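Local structure of endoglucanase (Clostridium thermocellum, 2YIK) at residues A[209-214]-A[256-261]. The protein probably hydrolyses internal beta-1,4-glucosidic bonds of cellulose as a family 9 endoglucanase. Sequence-based numbering, arbitrary orientation.
Sequences ITKEKP and EKNPKG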
loop_
_atom_site.group_PDB
_atom_site.type_symbol
_atom_site.label_atom_id
_atom_site.label_comp_id
_atom_site.label_asym_id
_atom_site.label_seq_id
_atom_site.Cartn_x
_atom_site.Cartn_y
_atom_site.Cartn_z
ATOM N N ILE A 209 -18.992 3.001 1.558
ATOM C CA ILE A 209 -19.447 2.202 0.425
ATOM C C ILE A 209 -20.623 1.412 0.990
ATOM O O ILE A 209 -20.570 0.886 2.106
ATOM C CB ILE A 209 -18.386 1.210 -0.112
ATOM C CG1 ILE A 209 -17.321 1.967 -0.901
ATOM C CG2 ILE A 209 -19.041 0.195 -1.055
ATOM C CD1 ILE A 209 -15.975 1.947 -0.251
ATOM N N THR A 210 -21.672 1.331 0.190
ATOM C CA THR A 210 -22.918 0.686 0.547
ATOM C C THR A 210 -23.335 -0.194 -0.638
ATOM O O THR A 210 -22.775 -0.063 -1.725
ATOM C CB THR A 210 -23.935 1.825 0.827
ATOM O OG1 THR A 210 -24.036 2.042 2.238
ATOM C CG2 THR A 210 -25.255 1.553 0.218
ATOM N N LYS A 211 -24.302 -1.087 -0.444
ATOM C CA LYS A 211 -24.741 -1.933 -1.546
ATOM C C LYS A 211 -25.490 -1.098 -2.592
ATOM O O LYS A 211 -25.775 -1.574 -3.691
ATOM C CB LYS A 211 -25.664 -3.042 -1.039
ATOM C CG LYS A 211 -27.099 -2.594 -0.762
ATOM C CD LYS A 211 -27.874 -3.653 0.007
ATOM C CE LYS A 211 -27.968 -4.957 -0.768
ATOM N NZ LYS A 211 -29.113 -4.947 -1.738
ATOM N N GLU A 212 -25.799 0.148 -2.247
ATOM C CA GLU A 212 -26.542 1.027 -3.144
ATOM C C GLU A 212 -25.745 1.605 -4.317
ATOM O O GLU A 212 -26.331 2.108 -5.272
ATOM C CB GLU A 212 -27.208 2.135 -2.323
ATOM C CG GLU A 212 -28.127 1.547 -1.250
ATOM C CD GLU A 212 -28.982 2.565 -0.529
ATOM O OE1 GLU A 212 -28.720 3.779 -0.650
ATOM O OE2 GLU A 212 -29.919 2.144 0.180
ATOM N N LYS A 213 -24.420 1.518 -4.255
ATOM C CA LYS A 213 -23.571 2.005 -5.343
ATOM C C LYS A 213 -22.269 1.199 -5.296
ATOM O O LYS A 213 -21.728 0.958 -4.225
ATOM C CB LYS A 213 -23.286 3.504 -5.184
ATOM C CG LYS A 213 -22.883 4.197 -6.488
ATOM C CD LYS A 213 -22.797 5.717 -6.323
ATOM C CE LYS A 213 -22.542 6.425 -7.662
ATOM N NZ LYS A 213 -22.332 7.901 -7.500
ATOM N N PRO A 214 -21.757 0.766 -6.462
ATOM C CA PRO A 214 -20.521 -0.022 -6.518
ATOM C C PRO A 214 -19.298 0.644 -5.901
ATOM O O PRO A 214 -19.143 1.865 -5.956
ATOM C CB PRO A 214 -20.332 -0.278 -8.018
ATOM C CG PRO A 214 -21.740 -0.229 -8.559
ATOM C CD PRO A 214 -22.312 0.960 -7.814
ATOM N N GLU A 256 -18.182 -9.387 -4.510
ATOM C CA GLU A 256 -18.651 -10.398 -5.450
ATOM C C GLU A 256 -20.152 -10.324 -5.721
ATOM O O GLU A 256 -20.582 -10.308 -6.867
ATOM C CB GLU A 256 -18.314 -11.793 -4.924
ATOM C CG GLU A 256 -18.696 -12.908 -5.872
ATOM C CD GLU A 256 -18.447 -14.278 -5.290
ATOM O OE1 GLU A 256 -17.551 -14.416 -4.435
ATOM O OE2 GLU A 256 -19.139 -15.229 -5.698
ATOM N N LYS A 257 -20.930 -10.277 -4.644
ATOM C CA LYS A 257 -22.388 -10.248 -4.697
ATOM C C LYS A 257 -23.057 -9.005 -5.263
ATOM O O LYS A 257 -24.127 -9.096 -5.865
ATOM C CB LYS A 257 -22.944 -10.493 -3.294
ATOM C CG LYS A 257 -23.271 -11.950 -2.983
ATOM C CD LYS A 257 -22.168 -12.905 -3.413
ATOM C CE LYS A 257 -22.574 -14.364 -3.151
ATOM N NZ LYS A 257 -22.854 -14.609 -1.692
ATOM N N ASN A 258 -22.442 -7.845 -5.074
ATOM C CA ASN A 258 -23.042 -6.603 -5.541
ATOM C C ASN A 258 -22.551 -6.118 -6.908
ATOM O O ASN A 258 -21.504 -6.546 -7.390
ATOM C CB ASN A 258 -22.831 -5.523 -4.473
ATOM C CG ASN A 258 -23.544 -5.857 -3.159
ATOM O OD1 ASN A 258 -22.929 -5.906 -2.091
ATOM N ND2 ASN A 258 -24.854 -6.086 -3.241
ATOM N N PRO A 259 -23.330 -5.236 -7.565
ATOM C CA PRO A 259 -22.946 -4.708 -8.880
ATOM C C PRO A 259 -21.516 -4.165 -8.880
ATOM O O PRO A 259 -21.064 -3.554 -7.912
ATOM C CB PRO A 259 -23.996 -3.626 -9.129
ATOM C CG PRO A 259 -25.228 -4.264 -8.531
ATOM C CD PRO A 259 -24.685 -4.782 -7.199
ATOM N N LYS A 260 -20.823 -4.391 -9.986
ATOM C CA LYS A 260 -19.433 -3.989 -10.148
ATOM C C LYS A 260 -19.210 -2.545 -10.603
ATOM O O LYS A 260 -19.992 -1.992 -11.377
ATOM C CB LYS A 260 -18.762 -4.944 -11.138
ATOM C CG LYS A 260 -18.926 -6.428 -10.785
ATOM C CD LYS A 260 -18.193 -6.784 -9.485
ATOM C CE LYS A 260 -18.422 -8.237 -9.074
ATOM N NZ LYS A 260 -19.836 -8.501 -8.686
ATOM N N GLY A 261 -18.125 -1.946 -10.116
ATOM C CA GLY A 261 -17.782 -0.585 -10.482
ATOM C C GLY A 261 -16.723 -0.036 -9.543
ATOM O O GLY A 261 -16.382 -0.677 -8.549
#
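The type I beta turn from T210 to K213, in the loop between strand 206-209 and helix 216-233, lies beside the end of helix 238-257 and its following loop, with the CA atoms of P214 and G261 4.9 Å apart and those of K211 and N258 6.4 Å. Both helices belong to the (alpha/alpha)6 barrel of the family 9 catalytic domain, and the two loops meet at its surface without a mutual hydrogen bond. P214 packs its ring against the backbone of 259-261: its CB lies 3.4 Å from P259 O and 3.5 Å from G261 N, while its CG approaches P259 CB at 4.1 Å. G261 N is hydrogen-bonded to T216 OG1, tying this loop to the start of helix 216-233. At the other end, the side chains of K211 and N258 cross at about a right angle, the lysine CB lying over the amide. K260 folds back on its own loop, CG anti to the carbonyl carbon (chi1 -53°) and a bend at chi2 (-66°) turning the chain toward the helix end. There its ammonium grips two carbonyls: NZ reaches N258 O at 2.9 Å and, from above the carbonyl plane, E256 O at 2.7 Å.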